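Local coordinates for protein aminopeptidase N (Francisella tularensis subsp. tularensis, PDB 5DLL) that probably trims N-terminal amino acids from intracellular peptides, as a zinc-dependent aminopeptidase of the M1 family, at residues A274-G279 with Y311-T316; V307-F312 with L330-T335. One frame throughout, in Å; residues are numbered along the deposited sequence.

Contact 1: residues A274-G279 with Y311-T316. With ZN (zinc ion), chain B.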
ATOM      1  N   ALA A 274       9.725  -1.410   4.254  1.00 39.10           N
ATOM      2  CA  ALA A 274       9.734  -2.831   4.557  1.00 37.39           C
ATOM      3  C   ALA A 274      10.329  -3.591   3.377  1.00 34.42           C
ATOM      4  O   ALA A 274      10.175  -3.172   2.230  1.00 34.81           O
ATOM      5  CB  ALA A 274       8.320  -3.311   4.844  1.00 40.12           C
ATOM      6  N   MET A 275      11.017  -4.697   3.650  1.00 31.22           N
ATOM      7  CA  MET A 275      11.625  -5.482   2.575  1.00 32.12           C
ATOM      8  C   MET A 275      11.530  -6.976   2.851  1.00 30.71           C
ATOM      9  O   MET A 275      11.783  -7.422   3.966  1.00 28.47           O
ATOM     10  CB  MET A 275      13.087  -5.067   2.352  1.00 32.39           C
ATOM     11  CG  MET A 275      13.794  -5.821   1.226  1.00 32.73           C
ATOM     12  SD  MET A 275      13.097  -5.547  -0.423  1.00 35.48           S
ATOM     13  CE  MET A 275      13.434  -7.120  -1.220  1.00 32.47           C
ATOM     14  N   GLU A 276      11.209  -7.738   1.806  1.00 31.90           N
ATOM     15  CA  GLU A 276      10.859  -9.149   1.944  1.00 32.93           C
ATOM     16  C   GLU A 276      12.049 -10.106   1.887  1.00 34.18           C
ATOM     17  O   GLU A 276      11.912 -11.228   1.390  1.00 39.63           O
ATOM     18  CB  GLU A 276       9.850  -9.551   0.855  1.00 34.57           C
ATOM     19  CG  GLU A 276      10.419  -9.678  -0.555  1.00 36.22           C
ATOM     20  CD  GLU A 276      10.048  -8.540  -1.484  1.00 38.64           C
ATOM     21  OE1 GLU A 276       9.703  -7.438  -0.995  1.00 32.71           O
ATOM     22  OE2 GLU A 276      10.119  -8.769  -2.716  1.00 39.09           O
ATOM     23  N   ASN A 277      13.205  -9.696   2.400  1.00 31.23           N
ATOM     24  CA  ASN A 277      14.404 -10.524   2.259  1.00 34.03           C
ATOM     25  C   ASN A 277      14.129 -11.908   2.837  1.00 32.99           C
ATOM     26  O   ASN A 277      13.575 -12.023   3.927  1.00 34.93           O
ATOM     27  CB  ASN A 277      15.623  -9.887   2.937  1.00 34.06           C
ATOM     28  CG  ASN A 277      15.882  -8.471   2.472  1.00 32.81           C
ATOM     29  OD1 ASN A 277      15.902  -7.544   3.278  1.00 33.76           O
ATOM     30  ND2 ASN A 277      16.082  -8.295   1.171  1.00 36.37           N
ATOM     31  N   LYS A 278      14.496 -12.945   2.088  1.00 31.66           N
ATOM     32  CA  LYS A 278      14.121 -14.318   2.414  1.00 33.36           C
ATOM     33  C   LYS A 278      14.601 -14.729   3.810  1.00 34.01           C
ATOM     34  O   LYS A 278      15.799 -14.762   4.079  1.00 34.98           O
ATOM     35  CB  LYS A 278      14.663 -15.270   1.344  1.00 39.15           C
ATOM     36  CG  LYS A 278      14.437 -16.758   1.588  1.00 45.86           C
ATOM     37  CD  LYS A 278      12.965 -17.132   1.645  1.00 49.36           C
ATOM     38  CE  LYS A 278      12.769 -18.643   1.553  1.00 49.24           C
ATOM     39  NZ  LYS A 278      12.716 -19.107   0.138  1.00 57.84           N
ATOM     40  N   GLY A 279      13.644 -15.011   4.695  1.00 37.91           N
ATOM     41  CA  GLY A 279      13.933 -15.462   6.057  1.00 38.96           C
ATOM     42  C   GLY A 279      14.364 -14.353   7.003  1.00 39.96           C
ATOM     43  O   GLY A 279      14.610 -14.590   8.187  1.00 39.16           O
ATOM     44  N   TYR A 311       5.605 -11.310   4.758  1.00 34.74           N
ATOM     45  CA  TYR A 311       5.638 -12.766   4.959  1.00 36.46           C
ATOM     46  C   TYR A 311       5.104 -13.508   3.724  1.00 36.19           C
ATOM     47  O   TYR A 311       5.623 -14.569   3.350  1.00 36.91           O
ATOM     48  CB  TYR A 311       4.864 -13.204   6.221  1.00 42.39           C
ATOM     49  CG  TYR A 311       4.770 -14.719   6.342  1.00 41.55           C
ATOM     50  CD1 TYR A 311       5.844 -15.468   6.820  1.00 42.85           C
ATOM     51  CD2 TYR A 311       3.625 -15.407   5.925  1.00 42.78           C
ATOM     52  CE1 TYR A 311       5.776 -16.854   6.901  1.00 48.28           C
ATOM     53  CE2 TYR A 311       3.550 -16.791   6.000  1.00 42.36           C
ATOM     54  CZ  TYR A 311       4.627 -17.511   6.488  1.00 44.92           C
ATOM     55  OH  TYR A 311       4.560 -18.883   6.570  1.00 47.04           O
ATOM     56  N   PHE A 312       4.084 -12.944   3.086  1.00 36.48           N
ATOM     57  CA  PHE A 312       3.445 -13.587   1.935  1.00 33.97           C
ATOM     58  C   PHE A 312       4.368 -13.639   0.719  1.00 34.25           C
ATOM     59  O   PHE A 312       4.265 -14.560  -0.088  1.00 34.30           O
ATOM     60  CB  PHE A 312       2.102 -12.912   1.616  1.00 32.36           C
ATOM     61  CG  PHE A 312       1.151 -12.875   2.791  1.00 32.72           C
ATOM     62  CD1 PHE A 312       1.074 -13.944   3.685  1.00 32.37           C
ATOM     63  CD2 PHE A 312       0.341 -11.773   3.013  1.00 31.49           C
ATOM     64  CE1 PHE A 312       0.223 -13.909   4.770  1.00 31.01           C
ATOM     65  CE2 PHE A 312      -0.519 -11.734   4.098  1.00 31.44           C
ATOM     66  CZ  PHE A 312      -0.578 -12.804   4.975  1.00 32.27           C
ATOM     67  N   HIS A 313       5.297 -12.688   0.607  1.00 34.88           N
ATOM     68  CA  HIS A 313       6.328 -12.752  -0.446  1.00 37.99           C
ATOM     69  C   HIS A 313       7.151 -14.036  -0.403  1.00 40.73           C
ATOM     70  O   HIS A 313       7.669 -14.463  -1.433  1.00 43.17           O
ATOM     71  CB  HIS A 313       7.290 -11.561  -0.383  1.00 38.17           C
ATOM     72  CG  HIS A 313       6.787 -10.336  -1.076  1.00 34.55           C
ATOM     73  ND1 HIS A 313       6.369 -10.344  -2.388  1.00 34.49           N
ATOM     74  CD2 HIS A 313       6.645  -9.063  -0.642  1.00 35.92           C
ATOM     75  CE1 HIS A 313       5.980  -9.129  -2.731  1.00 36.13           C
ATOM     76  NE2 HIS A 313       6.138  -8.333  -1.689  1.00 37.99           N
ATOM     77  N   ASN A 314       7.279 -14.644   0.777  1.00 44.59           N
ATOM     78  CA  ASN A 314       8.042 -15.885   0.924  1.00 41.89           C
ATOM     79  C   ASN A 314       7.741 -16.906  -0.168  1.00 38.20           C
ATOM     80  O   ASN A 314       8.645 -17.599  -0.627  1.00 38.74           O
ATOM     81  CB  ASN A 314       7.805 -16.526   2.291  1.00 40.88           C
ATOM     82  CG  ASN A 314       8.772 -17.658   2.569  1.00 40.69           C
ATOM     83  OD1 ASN A 314       9.977 -17.464   2.512  1.00 44.24           O
ATOM     84  ND2 ASN A 314       8.249 -18.848   2.864  1.00 41.74           N
ATOM     85  N   TRP A 315       6.477 -17.002  -0.568  1.00 35.53           N
ATOM     86  CA  TRP A 315       6.091 -17.859  -1.690  1.00 35.26           C
ATOM     87  C   TRP A 315       5.919 -17.042  -2.965  1.00 32.76           C
ATOM     88  O   TRP A 315       6.514 -17.367  -3.987  1.00 30.57           O
ATOM     89  CB  TRP A 315       4.825 -18.670  -1.364  1.00 35.18           C
ATOM     90  CG  TRP A 315       5.136 -19.867  -0.518  1.00 34.98           C
ATOM     91  CD1 TRP A 315       5.064 -19.951   0.842  1.00 33.80           C
ATOM     92  CD2 TRP A 315       5.616 -21.138  -0.974  1.00 36.86           C
ATOM     93  NE1 TRP A 315       5.460 -21.199   1.262  1.00 33.24           N
ATOM     94  CE2 TRP A 315       5.804 -21.947   0.167  1.00 35.24           C
ATOM     95  CE3 TRP A 315       5.904 -21.672  -2.238  1.00 36.90           C
ATOM     96  CZ2 TRP A 315       6.261 -23.264   0.082  1.00 36.19           C
ATOM     97  CZ3 TRP A 315       6.355 -22.981  -2.319  1.00 36.23           C
ATOM     98  CH2 TRP A 315       6.528 -23.762  -1.167  1.00 36.27           C
ATOM     99  N   THR A 316       5.122 -15.978  -2.896  1.00 32.29           N
ATOM    100  CA  THR A 316       4.869 -15.131  -4.061  1.00 33.57           C
ATOM    101  C   THR A 316       5.886 -13.994  -4.152  1.00 35.52           C
ATOM    102  O   THR A 316       5.577 -12.834  -3.868  1.00 34.98           O
ATOM    103  CB  THR A 316       3.435 -14.563  -4.051  1.00 34.42           C
ATOM    104  OG1 THR A 316       3.200 -13.843  -2.834  1.00 30.47           O
ATOM    105  CG2 THR A 316       2.423 -15.696  -4.186  1.00 37.92           C
TER
HETATM  106 ZN    ZN B 901       5.921  -6.194  -1.607  1.00 40.06          ZN

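Contact 2: residues V307-F312 with L330-T335. With ZN (zinc ion), chain B.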
ATOM      1  N   VAL A 307       3.417  -6.585   8.197  1.00 36.07           N
ATOM      2  CA  VAL A 307       4.088  -7.842   8.510  1.00 35.08           C
ATOM      3  C   VAL A 307       3.539  -8.945   7.608  1.00 36.31           C
ATOM      4  O   VAL A 307       4.298  -9.741   7.050  1.00 36.98           O
ATOM      5  CB  VAL A 307       3.899  -8.236   9.996  1.00 37.40           C
ATOM      6  CG1 VAL A 307       4.414  -9.647  10.263  1.00 38.10           C
ATOM      7  CG2 VAL A 307       4.591  -7.237  10.916  1.00 36.58           C
ATOM      8  N   GLY A 308       2.215  -8.985   7.476  1.00 35.62           N
ATOM      9  CA  GLY A 308       1.558  -9.941   6.600  1.00 33.23           C
ATOM     10  C   GLY A 308       2.141  -9.910   5.204  1.00 34.03           C
ATOM     11  O   GLY A 308       2.670 -10.913   4.721  1.00 30.41           O
ATOM     12  N   HIS A 309       2.065  -8.741   4.574  1.00 33.44           N
ATOM     13  CA  HIS A 309       2.480  -8.568   3.188  1.00 32.39           C
ATOM     14  C   HIS A 309       3.872  -9.128   2.922  1.00 33.19           C
ATOM     15  O   HIS A 309       4.089  -9.836   1.942  1.00 34.07           O
ATOM     16  CB  HIS A 309       2.442  -7.087   2.817  1.00 32.45           C
ATOM     17  CG  HIS A 309       2.983  -6.789   1.455  1.00 32.16           C
ATOM     18  ND1 HIS A 309       2.173  -6.506   0.377  1.00 36.54           N
ATOM     19  CD2 HIS A 309       4.253  -6.730   0.995  1.00 33.42           C
ATOM     20  CE1 HIS A 309       2.922  -6.283  -0.688  1.00 35.85           C
ATOM     21  NE2 HIS A 309       4.189  -6.416  -0.341  1.00 36.67           N
ATOM     22  N   GLU A 310       4.818  -8.800   3.794  1.00 35.30           N
ATOM     23  CA  GLU A 310       6.195  -9.228   3.595  1.00 37.43           C
ATOM     24  C   GLU A 310       6.345 -10.736   3.804  1.00 36.70           C
ATOM     25  O   GLU A 310       7.123 -11.375   3.092  1.00 38.55           O
ATOM     26  CB  GLU A 310       7.160  -8.448   4.504  1.00 42.49           C
ATOM     27  CG  GLU A 310       7.144  -6.925   4.326  1.00 47.95           C
ATOM     28  CD  GLU A 310       7.386  -6.450   2.895  1.00 51.10           C
ATOM     29  OE1 GLU A 310       8.130  -7.115   2.144  1.00 51.12           O
ATOM     30  OE2 GLU A 310       6.832  -5.392   2.516  1.00 55.76           O
ATOM     31  N   TYR A 311       5.605 -11.310   4.758  1.00 34.74           N
ATOM     32  CA  TYR A 311       5.638 -12.766   4.959  1.00 36.46           C
ATOM     33  C   TYR A 311       5.104 -13.508   3.724  1.00 36.19           C
ATOM     34  O   TYR A 311       5.623 -14.569   3.350  1.00 36.91           O
ATOM     35  CB  TYR A 311       4.864 -13.204   6.221  1.00 42.39           C
ATOM     36  CG  TYR A 311       4.770 -14.719   6.342  1.00 41.55           C
ATOM     37  CD1 TYR A 311       5.844 -15.468   6.820  1.00 42.85           C
ATOM     38  CD2 TYR A 311       3.625 -15.407   5.925  1.00 42.78           C
ATOM     39  CE1 TYR A 311       5.776 -16.854   6.901  1.00 48.28           C
ATOM     40  CE2 TYR A 311       3.550 -16.791   6.000  1.00 42.36           C
ATOM     41  CZ  TYR A 311       4.627 -17.511   6.488  1.00 44.92           C
ATOM     42  OH  TYR A 311       4.560 -18.883   6.570  1.00 47.04           O
ATOM     43  N   PHE A 312       4.084 -12.944   3.086  1.00 36.48           N
ATOM     44  CA  PHE A 312       3.445 -13.587   1.935  1.00 33.97           C
ATOM     45  C   PHE A 312       4.368 -13.639   0.719  1.00 34.25           C
ATOM     46  O   PHE A 312       4.265 -14.560  -0.088  1.00 34.30           O
ATOM     47  CB  PHE A 312       2.102 -12.912   1.616  1.00 32.36           C
ATOM     48  CG  PHE A 312       1.151 -12.875   2.791  1.00 32.72           C
ATOM     49  CD1 PHE A 312       1.074 -13.944   3.685  1.00 32.37           C
ATOM     50  CD2 PHE A 312       0.341 -11.773   3.013  1.00 31.49           C
ATOM     51  CE1 PHE A 312       0.223 -13.909   4.770  1.00 31.01           C
ATOM     52  CE2 PHE A 312      -0.519 -11.734   4.098  1.00 31.44           C
ATOM     53  CZ  PHE A 312      -0.578 -12.804   4.975  1.00 32.27           C
ATOM     54  N   LEU A 330       3.045  -8.884 -11.051  1.00 53.65           N
ATOM     55  CA  LEU A 330       2.893 -10.252 -10.556  1.00 47.64           C
ATOM     56  C   LEU A 330       3.565 -10.449  -9.187  1.00 49.96           C
ATOM     57  O   LEU A 330       2.968 -11.050  -8.292  1.00 50.70           O
ATOM     58  CB  LEU A 330       3.476 -11.250 -11.561  1.00 49.71           C
ATOM     59  CG  LEU A 330       3.479 -12.718 -11.122  1.00 54.45           C
ATOM     60  CD1 LEU A 330       2.056 -13.204 -10.881  1.00 56.75           C
ATOM     61  CD2 LEU A 330       4.188 -13.584 -12.151  1.00 56.15           C
ATOM     62  N   LYS A 331       4.801  -9.968  -9.024  1.00 45.35           N
ATOM     63  CA  LYS A 331       5.524 -10.171  -7.760  1.00 42.92           C
ATOM     64  C   LYS A 331       4.815  -9.475  -6.617  1.00 41.48           C
ATOM     65  O   LYS A 331       4.665 -10.047  -5.532  1.00 45.49           O
ATOM     66  CB  LYS A 331       6.970  -9.664  -7.820  1.00 44.91           C
ATOM     67  CG  LYS A 331       7.729  -9.893  -6.512  1.00 40.42           C
ATOM     68  CD  LYS A 331       9.090  -9.230  -6.494  1.00 39.69           C
ATOM     69  CE  LYS A 331       9.017  -7.768  -6.086  1.00 39.06           C
ATOM     70  NZ  LYS A 331       8.973  -7.593  -4.611  1.00 36.63           N
ATOM     71  N   GLU A 332       4.395  -8.236  -6.859  1.00 37.09           N
ATOM     72  CA  GLU A 332       3.746  -7.453  -5.820  1.00 37.79           C
ATOM     73  C   GLU A 332       2.227  -7.558  -5.888  1.00 35.78           C
ATOM     74  O   GLU A 332       1.596  -7.800  -4.864  1.00 41.17           O
ATOM     75  CB  GLU A 332       4.226  -5.994  -5.836  1.00 37.07           C
ATOM     76  CG  GLU A 332       5.636  -5.803  -5.270  1.00 35.91           C
ATOM     77  CD  GLU A 332       5.764  -6.129  -3.783  1.00 36.15           C
ATOM     78  OE1 GLU A 332       6.925  -6.109  -3.335  1.00 45.41           O
ATOM     79  OE2 GLU A 332       4.715  -6.425  -3.183  1.00 35.95           O
ATOM     80  N   GLY A 333       1.642  -7.415  -7.075  1.00 34.44           N
ATOM     81  CA  GLY A 333       0.180  -7.498  -7.226  1.00 34.41           C
ATOM     82  C   GLY A 333      -0.443  -8.734  -6.584  1.00 33.20           C
ATOM     83  O   GLY A 333      -1.461  -8.648  -5.891  1.00 32.48           O
ATOM     84  N   LEU A 334       0.170  -9.888  -6.825  1.00 31.30           N
ATOM     85  CA  LEU A 334      -0.269 -11.139  -6.222  1.00 32.25           C
ATOM     86  C   LEU A 334      -0.140 -11.082  -4.702  1.00 33.03           C
ATOM     87  O   LEU A 334      -1.054 -11.484  -3.995  1.00 43.69           O
ATOM     88  CB  LEU A 334       0.540 -12.314  -6.786  1.00 31.59           C
ATOM     89  CG  LEU A 334       0.215 -13.721  -6.278  1.00 32.37           C
ATOM     90  CD1 LEU A 334      -1.263 -14.044  -6.439  1.00 35.29           C
ATOM     91  CD2 LEU A 334       1.068 -14.757  -6.994  1.00 31.48           C
ATOM     92  N   THR A 335       0.983 -10.566  -4.211  1.00 32.84           N
ATOM     93  CA  THR A 335       1.235 -10.448  -2.774  1.00 30.96           C
ATOM     94  C   THR A 335       0.388  -9.348  -2.123  1.00 30.22           C
ATOM     95  O   THR A 335       0.098  -9.414  -0.929  1.00 30.19           O
ATOM     96  CB  THR A 335       2.727 -10.153  -2.493  1.00 33.10           C
ATOM     97  OG1 THR A 335       3.557 -11.017  -3.280  1.00 30.48           O
ATOM     98  CG2 THR A 335       3.049 -10.355  -1.022  1.00 34.15           C
TER
HETATM   99 ZN    ZN B 901       5.921  -6.194  -1.607  1.00 40.06          ZN

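Contact 1: residues A274-G279 with Y311-T316
Glu276 and Lys278, in the turn that follows the edge strand 274-275, pass alongside residues 311-316, with the CA atoms of Glu276 and His313 6.3 Å apart and those of Lys278 and Asn314 6.5 Å apart. Glu276 carries most of the contact. Its CB and CG run past CB of His313, and the carboxylate then lies over one face of the imidazole, the two planes only 18° apart. The stack is offset: Glu276 CD sits toward the ring's rim, and OE1 is 3.5 Å from His313 CD2. With CG between the backbone N and the carbonyl carbon (chi1 73°) and a bend at chi2, the chain folds over the ring, while OE2 forms a salt bridge with Lys331. Ala274 to Asn277 belong to the GAMEN signature of M1 aminopeptidases, which in relatives lies beside the substrate's N terminus; here its glutamate, Glu276, is the part stacked on a zinc ligand. His313 NE2 binds the zinc at 2.1 Å, and ND1 donates to Thr316 O (3.0 Å, 156° at the hydrogen), so both ring nitrogens are engaged and the ring's rotation is fixed. Farther along, CD and CE of Lys278 pass obliquely by the amide oxygen of Asn314, whose ND2 is hydrogen-bonded to Asp258 OD1.

Contact 2: residues V307-F312 with L330-T335
His309 and Glu332 meet at the zinc ion, each reaching from its own helix, their side chains crossing at about a right angle. The segments 307-312 and 330-335 run at 130° to one another, their axes 10.1 Å apart at closest approach. Thr335 buries the most surface here, and its methyl packs against helix 307-312. With CG2 anti to the backbone N, this methyl lies over one face of the imidazole almost centrally, a CH-pi contact 4.1 Å from the ring centroid and 7° off its normal. The same carbon rests against CB of Phe312 at 3.8 Å and against the carbonyl oxygen of His309. On this side the aromatic ring of Phe312 leads away, toward Trp248 and Phe342.

On the metal side little nonpolar packing is made; the zinc links the side chains, and His309 is partly exposed. His309 NE2 binds zinc at 2.2 Å, while Glu332 chelates it with OE1 and OE2, each 2.0 Å away. Ring and carboxylate are nearly coplanar (9°), with OE2 at the imidazole edge; its closeness to NE2 reflects their shared metal and not a hydrogen bond. Lys331 NZ meets Glu332 OE1 in a salt bridge at 2.8 Å, from above the carboxylate plane, which would be expected to draw negative charge toward that oxygen. At the ring's other nitrogen, ND1 is hydrogen-bonded to Asp339 OD1, consistent with a second-shell carboxylate that fixes the imidazole's orientation. Two histidines, His309 and His313, one helical turn apart, with a glutamate from the next long helix, make up the HExxH-x18-E zinc site of the M1 metallopeptidases.

From the N terminus, the chain passes the edge strand 274-275, turns back through strand 280-284 and enters helix 297-312. Contact 1 closes this loop by bringing 311-316 back against the turn after the edge strand. Contact 2 begins before that loop has closed, at 307-312, and ends on helix 328-346, beyond the short helix 314-319. The two loops therefore overlap and cross, with Tyr311 and Phe312 common to both. Together they tie the loop after the sheet's edge strand to the two helices that carry zinc ligands. Further ties join the contacts directly: a salt bridge from Glu276 to Lys331, a probable hydrogen bond between the hydroxyls of Thr316 and Thr335, and the zinc itself.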